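Local atomic coordinates of mitogen-activated protein kinase kinase kinase 7 interacting protein 1 (Anopheles gambiae, PDB entry 2IRM), a protein that probably acts as an adapter that binds the kinase TAK1 and triggers its autophosphorylation, and is built on a PP2C-type phosphatase fold. Residues N171-C175 against L223-I229; S46-L52 against E75-G79. One frame throughout, in Å; residues are numbered along the deposited sequence.

Contact 1. Residues N171-C175 against L223-I229; sequences NIGNC and LYSTRCI
Ile172 lies with its CG1 branch over the backbone of the 223-229 loop. CG1 is 3.7 Å from Arg227 CB, and the two side chains cross at about a right angle. CG1 stands anti to the backbone N (chi1 -170°), which brings it to the loop backbone near Cys228 N; the chain continues extended to CD1 beside the same peptide. The other branch, CG2, meets Ile229 CD1 at 4.1 Å. The far end of Arg227 leads away from Ile172; its guanidinium bonds to Glu255 O and forms a salt bridge with Glu204.

Asn174 makes the polar half of the contact. Its ND2 donates to Leu223 O at 2.8 Å, with an N-H...O angle of 154°. The acceptor sits slightly out of the amide plane. Leu223 CD1 runs alongside the same amide, 3.6 Å from Asn174 ND2, and the two side chains point in opposite directions. Asn174 OD1 lies against Ser225 CB. Gly173, with a positive phi of 83°, turns the chain between Ile172 and Asn174.

One side-chain hydrogen bond, with apolar packing beside it, thus joins the end of strand 166-172 to the loop. It gives the Leu223 carbonyl a donor and, with a weak bond from ND2 to Ser276 OG, would limit rotation of the Asn174 amide.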
ATOM      1  N   ASN A 171       9.276  -1.233  -0.024  1.00 45.34           N
ATOM      2  CA  ASN A 171       7.853  -1.483   0.197  1.00 45.46           C
ATOM      3  C   ASN A 171       7.593  -2.516   1.283  1.00 45.29           C
ATOM      4  O   ASN A 171       8.437  -3.368   1.555  1.00 45.12           O
ATOM      5  CB  ASN A 171       7.147  -1.869  -1.116  1.00 45.85           C
ATOM      6  CG  ASN A 171       6.967  -3.388  -1.286  1.00 46.70           C
ATOM      7  OD1 ASN A 171       6.016  -3.974  -0.757  1.00 48.13           O
ATOM      8  ND2 ASN A 171       7.865  -4.016  -2.046  1.00 46.00           N
ATOM      9  N   ILE A 172       6.417  -2.407   1.898  1.00 45.26           N
ATOM     10  CA  ILE A 172       5.893  -3.404   2.820  1.00 45.46           C
ATOM     11  C   ILE A 172       4.374  -3.469   2.661  1.00 46.37           C
ATOM     12  O   ILE A 172       3.708  -2.439   2.505  1.00 46.66           O
ATOM     13  CB  ILE A 172       6.284  -3.119   4.282  1.00 44.92           C
ATOM     14  CG1 ILE A 172       5.925  -4.301   5.177  1.00 44.38           C
ATOM     15  CG2 ILE A 172       5.627  -1.855   4.786  1.00 45.07           C
ATOM     16  CD1 ILE A 172       6.729  -4.377   6.466  1.00 43.33           C
ATOM     17  N   GLY A 173       3.830  -4.683   2.671  1.00 46.99           N
ATOM     18  CA  GLY A 173       2.380  -4.858   2.613  1.00 47.54           C
ATOM     19  C   GLY A 173       1.788  -4.797   1.221  1.00 47.89           C
ATOM     20  O   GLY A 173       2.389  -5.289   0.261  1.00 48.04           O
ATOM     21  N   ASN A 174       0.615  -4.173   1.121  1.00 48.02           N
ATOM     22  CA  ASN A 174      -0.231  -4.255  -0.068  1.00 47.97           C
ATOM     23  C   ASN A 174       0.128  -3.361  -1.239  1.00 47.92           C
ATOM     24  O   ASN A 174      -0.016  -3.775  -2.388  1.00 48.31           O
ATOM     25  CB  ASN A 174      -1.695  -4.045   0.313  1.00 48.10           C
ATOM     26  CG  ASN A 174      -2.280  -5.236   1.063  1.00 48.82           C
ATOM     27  OD1 ASN A 174      -1.633  -6.280   1.223  1.00 48.75           O
ATOM     28  ND2 ASN A 174      -3.513  -5.085   1.522  1.00 49.96           N
ATOM     29  N   CYS A 175       0.584  -2.145  -0.957  1.00 47.80           N
ATOM     30  CA  CYS A 175       0.968  -1.193  -2.009  1.00 47.94           C
ATOM     31  C   CYS A 175       1.951  -1.786  -3.025  1.00 47.63           C
ATOM     32  O   CYS A 175       2.700  -2.720  -2.704  1.00 47.68           O
ATOM     33  CB  CYS A 175       1.567   0.073  -1.391  1.00 48.01           C
ATOM     34  SG  CYS A 175       0.569   0.867  -0.120  1.00 49.80           S
ATOM     35  N   LEU A 223      -8.283  -8.089   1.943  1.00 50.79           N
ATOM     36  CA  LEU A 223      -6.993  -8.327   1.305  1.00 50.50           C
ATOM     37  C   LEU A 223      -5.855  -8.238   2.317  1.00 50.53           C
ATOM     38  O   LEU A 223      -4.936  -7.434   2.163  1.00 50.76           O
ATOM     39  CB  LEU A 223      -6.766  -7.329   0.168  1.00 50.27           C
ATOM     40  CG  LEU A 223      -5.811  -7.772  -0.942  1.00 50.28           C
ATOM     41  CD1 LEU A 223      -4.912  -6.622  -1.369  1.00 49.23           C
ATOM     42  CD2 LEU A 223      -4.984  -8.967  -0.496  1.00 49.43           C
ATOM     43  N   TYR A 224      -5.924  -9.069   3.351  1.00 50.40           N
ATOM     44  CA  TYR A 224      -5.071  -8.913   4.519  1.00 50.10           C
ATOM     45  C   TYR A 224      -3.591  -8.887   4.144  1.00 50.40           C
ATOM     46  O   TYR A 224      -3.069  -9.830   3.548  1.00 50.76           O
ATOM     47  CB  TYR A 224      -5.342 -10.040   5.495  1.00 49.88           C
ATOM     48  CG  TYR A 224      -4.904  -9.745   6.885  1.00 49.39           C
ATOM     49  CD1 TYR A 224      -5.645  -8.894   7.691  1.00 49.10           C
ATOM     50  CD2 TYR A 224      -3.760 -10.333   7.410  1.00 49.22           C
ATOM     51  CE1 TYR A 224      -5.259  -8.617   8.982  1.00 49.42           C
ATOM     52  CE2 TYR A 224      -3.359 -10.065   8.709  1.00 49.50           C
ATOM     53  CZ  TYR A 224      -4.114  -9.203   9.482  1.00 49.99           C
ATOM     54  OH  TYR A 224      -3.739  -8.918  10.769  1.00 51.47           O
ATOM     55  N   SER A 225      -2.926  -7.783   4.461  1.00 50.39           N
ATOM     56  CA  SER A 225      -1.512  -7.692   4.235  1.00 50.27           C
ATOM     57  C   SER A 225      -0.865  -8.507   5.334  1.00 50.44           C
ATOM     58  O   SER A 225      -1.254  -8.421   6.494  1.00 50.89           O
ATOM     59  CB  SER A 225      -1.045  -6.240   4.270  1.00 50.09           C
ATOM     60  OG  SER A 225      -1.217  -5.696   5.556  1.00 50.23           O
ATOM     61  N   THR A 226       0.117  -9.305   4.952  1.00 50.43           N
ATOM     62  CA  THR A 226       0.758 -10.252   5.842  1.00 50.11           C
ATOM     63  C   THR A 226       2.064  -9.665   6.361  1.00 50.13           C
ATOM     64  O   THR A 226       2.817 -10.324   7.091  1.00 50.52           O
ATOM     65  CB  THR A 226       1.053 -11.528   5.068  1.00 50.05           C
ATOM     66  OG1 THR A 226       1.814 -11.184   3.911  1.00 49.99           O
ATOM     67  CG2 THR A 226      -0.236 -12.183   4.607  1.00 49.58           C
ATOM     68  N   ARG A 227       2.345  -8.439   5.933  1.00 49.72           N
ATOM     69  CA  ARG A 227       3.429  -7.621   6.474  1.00 49.32           C
ATOM     70  C   ARG A 227       2.924  -6.197   6.414  1.00 49.59           C
ATOM     71  O   ARG A 227       2.106  -5.870   5.553  1.00 49.70           O
ATOM     72  CB  ARG A 227       4.704  -7.738   5.638  1.00 48.94           C
ATOM     73  CG  ARG A 227       5.391  -9.072   5.715  1.00 47.14           C
ATOM     74  CD  ARG A 227       6.672  -9.088   4.921  1.00 44.23           C
ATOM     75  NE  ARG A 227       6.959 -10.442   4.456  1.00 43.42           N
ATOM     76  CZ  ARG A 227       8.098 -10.835   3.892  1.00 43.16           C
ATOM     77  NH1 ARG A 227       9.104  -9.989   3.708  1.00 43.34           N
ATOM     78  NH2 ARG A 227       8.236 -12.096   3.510  1.00 43.81           N
ATOM     79  N   CYS A 228       3.390  -5.359   7.333  1.00 49.77           N
ATOM     80  CA  CYS A 228       2.976  -3.947   7.394  1.00 50.32           C
ATOM     81  C   CYS A 228       3.617  -3.228   8.579  1.00 49.94           C
ATOM     82  O   CYS A 228       4.296  -3.839   9.410  1.00 50.05           O
ATOM     83  CB  CYS A 228       1.447  -3.803   7.473  1.00 50.36           C
ATOM     84  SG  CYS A 228       0.732  -4.416   9.020  1.00 52.61           S
ATOM     85  N   ILE A 229       3.401  -1.925   8.644  1.00 49.42           N
ATOM     86  CA  ILE A 229       3.894  -1.142   9.751  1.00 49.34           C
ATOM     87  C   ILE A 229       2.852  -1.217  10.857  1.00 49.29           C
ATOM     88  O   ILE A 229       1.655  -1.064  10.594  1.00 49.68           O
ATOM     89  CB  ILE A 229       4.139   0.314   9.316  1.00 49.30           C
ATOM     90  CG1 ILE A 229       5.357   0.377   8.398  1.00 48.94           C
ATOM     91  CG2 ILE A 229       4.333   1.220  10.527  1.00 49.43           C
ATOM     92  CD1 ILE A 229       5.216   1.342   7.268  1.00 48.95           C
TER

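Contact 2. Residues S46-L52 against E75-G79; sequences SDNNTSL and ELLLG
Leu77 spreads its two methyls over segment 46-52. CD1 meets the tip of Leu52, 3.8 Å from Leu52 CD1, where the two leucine side chains cross at a slant. CD2 reaches between Ser46 CB and Leu52 CB, and lies 4.1 Å from Thr50 CG2. CG of Leu77 sits beside its backbone N (chi1 -84°), and from there the side chain bends in over the strand although its first bond runs along the contact. Leu76 adds a lighter touch, its CD1 lying 4.3 Å from Leu52 CD1. The Leu76 side chain also touches Leu93 and Ile94 of helix 87-108.

At the other end of Leu77 the contact becomes polar. Ser46 OG donates to Leu77 O over 3.1 Å. The hydroxyl approaches in the carbonyl plane, on a lone pair, with a C=O...O angle of 142°.

The turn after Ser46 is closed by its own bonds. Asp47 OD2 accepts from Asn49 N at 2.9 Å, an Asx turn, with the N-H coming from above the carboxylate plane. Thr50 O takes bonds from both Ser46 N and Asp47 N, and the first of these ties Ser46 to the turn.

This is a beta hairpin, strands 39-45 and 50-59, with the loop after helix 63-75 packed on it. The hairpin belongs to one sheet of the PP2C beta sandwich, in which helices flank the central sheets.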
ATOM      1  N   SER A  46      13.052  17.104  -2.622  1.00 43.85           N
ATOM      2  CA  SER A  46      13.854  17.612  -1.521  1.00 43.98           C
ATOM      3  C   SER A  46      14.966  18.512  -2.045  1.00 43.96           C
ATOM      4  O   SER A  46      15.401  19.437  -1.359  1.00 43.91           O
ATOM      5  CB  SER A  46      14.450  16.469  -0.710  1.00 44.04           C
ATOM      6  OG  SER A  46      15.847  16.365  -0.925  1.00 44.45           O
ATOM      7  N   ASP A  47      15.401  18.229  -3.271  1.00 44.06           N
ATOM      8  CA  ASP A  47      16.548  18.882  -3.896  1.00 44.21           C
ATOM      9  C   ASP A  47      16.616  18.480  -5.371  1.00 44.33           C
ATOM     10  O   ASP A  47      15.968  17.510  -5.774  1.00 44.55           O
ATOM     11  CB  ASP A  47      17.832  18.480  -3.147  1.00 44.23           C
ATOM     12  CG  ASP A  47      19.034  18.359  -4.055  1.00 44.14           C
ATOM     13  OD1 ASP A  47      19.587  19.407  -4.464  1.00 43.79           O
ATOM     14  OD2 ASP A  47      19.417  17.204  -4.351  1.00 44.04           O
ATOM     15  N   ASN A  48      17.389  19.227  -6.163  1.00 44.38           N
ATOM     16  CA  ASN A  48      17.706  18.885  -7.562  1.00 44.57           C
ATOM     17  C   ASN A  48      17.845  17.385  -7.873  1.00 44.59           C
ATOM     18  O   ASN A  48      17.293  16.903  -8.865  1.00 44.57           O
ATOM     19  CB  ASN A  48      18.994  19.595  -8.002  1.00 44.74           C
ATOM     20  CG  ASN A  48      18.813  21.091  -8.203  1.00 45.20           C
ATOM     21  OD1 ASN A  48      17.699  21.578  -8.401  1.00 45.99           O
ATOM     22  ND2 ASN A  48      19.920  21.826  -8.167  1.00 45.27           N
ATOM     23  N   ASN A  49      18.592  16.663  -7.033  1.00 44.54           N
ATOM     24  CA  ASN A  49      18.816  15.230  -7.209  1.00 44.43           C
ATOM     25  C   ASN A  49      17.724  14.417  -6.553  1.00 44.47           C
ATOM     26  O   ASN A  49      17.136  13.536  -7.182  1.00 44.71           O
ATOM     27  CB  ASN A  49      20.163  14.801  -6.615  1.00 44.40           C
ATOM     28  CG  ASN A  49      21.336  15.612  -7.150  1.00 44.59           C
ATOM     29  OD1 ASN A  49      21.312  16.098  -8.282  1.00 44.64           O
ATOM     30  ND2 ASN A  49      22.377  15.753  -6.334  1.00 44.03           N
ATOM     31  N   THR A  50      17.451  14.722  -5.287  1.00 44.39           N
ATOM     32  CA  THR A  50      16.595  13.874  -4.462  1.00 44.34           C
ATOM     33  C   THR A  50      15.115  14.220  -4.556  1.00 44.32           C
ATOM     34  O   THR A  50      14.722  15.385  -4.436  1.00 44.41           O
ATOM     35  CB  THR A  50      17.014  13.925  -2.984  1.00 44.36           C
ATOM     36  OG1 THR A  50      18.443  13.898  -2.882  1.00 44.29           O
ATOM     37  CG2 THR A  50      16.425  12.746  -2.223  1.00 44.26           C
ATOM     38  N   SER A  51      14.305  13.187  -4.761  1.00 44.16           N
ATOM     39  CA  SER A  51      12.850  13.306  -4.726  1.00 44.08           C
ATOM     40  C   SER A  51      12.217  11.995  -4.241  1.00 43.95           C
ATOM     41  O   SER A  51      12.784  10.920  -4.419  1.00 44.00           O
ATOM     42  CB  SER A  51      12.310  13.699  -6.101  1.00 44.00           C
ATOM     43  OG  SER A  51      12.854  12.858  -7.102  1.00 44.50           O
ATOM     44  N   LEU A  52      11.045  12.093  -3.626  1.00 43.78           N
ATOM     45  CA  LEU A  52      10.382  10.937  -3.040  1.00 43.53           C
ATOM     46  C   LEU A  52       8.959  10.788  -3.576  1.00 43.45           C
ATOM     47  O   LEU A  52       8.203  11.755  -3.656  1.00 43.19           O
ATOM     48  CB  LEU A  52      10.333  11.092  -1.520  1.00 43.43           C
ATOM     49  CG  LEU A  52      10.533   9.912  -0.569  1.00 43.62           C
ATOM     50  CD1 LEU A  52      10.084  10.320   0.838  1.00 42.95           C
ATOM     51  CD2 LEU A  52       9.822   8.631  -1.013  1.00 44.34           C
ATOM     52  N   GLU A  75      13.479  11.238   7.884  1.00 53.60           N
ATOM     53  CA  GLU A  75      14.685  10.422   8.040  1.00 54.08           C
ATOM     54  C   GLU A  75      15.522  10.335   6.772  1.00 53.96           C
ATOM     55  O   GLU A  75      16.700   9.975   6.837  1.00 54.21           O
ATOM     56  CB  GLU A  75      14.361   9.030   8.580  1.00 54.24           C
ATOM     57  CG  GLU A  75      14.489   8.941  10.094  1.00 55.97           C
ATOM     58  CD  GLU A  75      13.248   8.353  10.756  1.00 58.85           C
ATOM     59  OE1 GLU A  75      12.670   7.381  10.204  1.00 60.11           O
ATOM     60  OE2 GLU A  75      12.845   8.871  11.828  1.00 59.77           O
ATOM     61  N   LEU A  76      14.926  10.679   5.632  1.00 53.72           N
ATOM     62  CA  LEU A  76      15.663  10.684   4.376  1.00 53.50           C
ATOM     63  C   LEU A  76      15.178  11.709   3.367  1.00 53.54           C
ATOM     64  O   LEU A  76      14.750  11.338   2.278  1.00 53.66           O
ATOM     65  CB  LEU A  76      15.691   9.283   3.750  1.00 53.45           C
ATOM     66  CG  LEU A  76      14.449   8.400   3.853  1.00 53.10           C
ATOM     67  CD1 LEU A  76      13.591   8.483   2.607  1.00 52.77           C
ATOM     68  CD2 LEU A  76      14.906   6.995   4.079  1.00 51.98           C
ATOM     69  N   LEU A  77      15.255  12.992   3.723  1.00 53.50           N
ATOM     70  CA  LEU A  77      14.954  14.069   2.777  1.00 53.50           C
ATOM     71  C   LEU A  77      15.744  15.337   3.067  1.00 53.72           C
ATOM     72  O   LEU A  77      15.996  16.106   2.146  1.00 53.61           O
ATOM     73  CB  LEU A  77      13.437  14.265   2.599  1.00 53.41           C
ATOM     74  CG  LEU A  77      12.612  13.418   1.614  1.00 53.02           C
ATOM     75  CD1 LEU A  77      11.181  13.912   1.550  1.00 52.73           C
ATOM     76  CD2 LEU A  77      13.206  13.396   0.214  1.00 52.84           C
ATOM     77  N   LEU A  78      16.151  15.542   4.318  1.00 54.19           N
ATOM     78  CA  LEU A  78      16.704  16.829   4.742  1.00 54.82           C
ATOM     79  C   LEU A  78      17.980  16.699   5.581  1.00 55.50           C
ATOM     80  O   LEU A  78      17.926  16.682   6.811  1.00 55.68           O
ATOM     81  CB  LEU A  78      15.654  17.639   5.504  1.00 54.64           C
ATOM     82  CG  LEU A  78      15.216  17.077   6.859  1.00 53.98           C
ATOM     83  CD1 LEU A  78      13.745  17.371   7.113  1.00 53.11           C
ATOM     84  CD2 LEU A  78      15.490  15.583   6.936  1.00 53.49           C
ATOM     85  N   GLY A  79      19.122  16.609   4.905  1.00 56.11           N
ATOM     86  CA  GLY A  79      19.210  15.779   3.707  1.00 56.79           C
ATOM     87  C   GLY A  79      20.315  14.783   3.979  1.00 57.22           C
ATOM     88  O   GLY A  79      21.494  15.078   3.804  1.00 57.10           O
TER

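Both contacts reach the same antiparallel sheet of the PP2C-type fold. Their centres are 25 Å apart, and their nearest atoms about 10 Å apart, so they do not touch. Contact 2 comes first along the chain and closes before contact 1 opens. It lies 21 Å from the centre of the chain, at the hairpin of strands 39-45 and 50-59. Contact 1 lies 6 Å from that centre, at the end of strand 166-172. Strand 154-163 pairs with both 50-59 and 166-172 and so links the two places. Helix 87-108 also touches side chains of both contacts. Together they tie connecting segments to an inner and an outer part of one sheet.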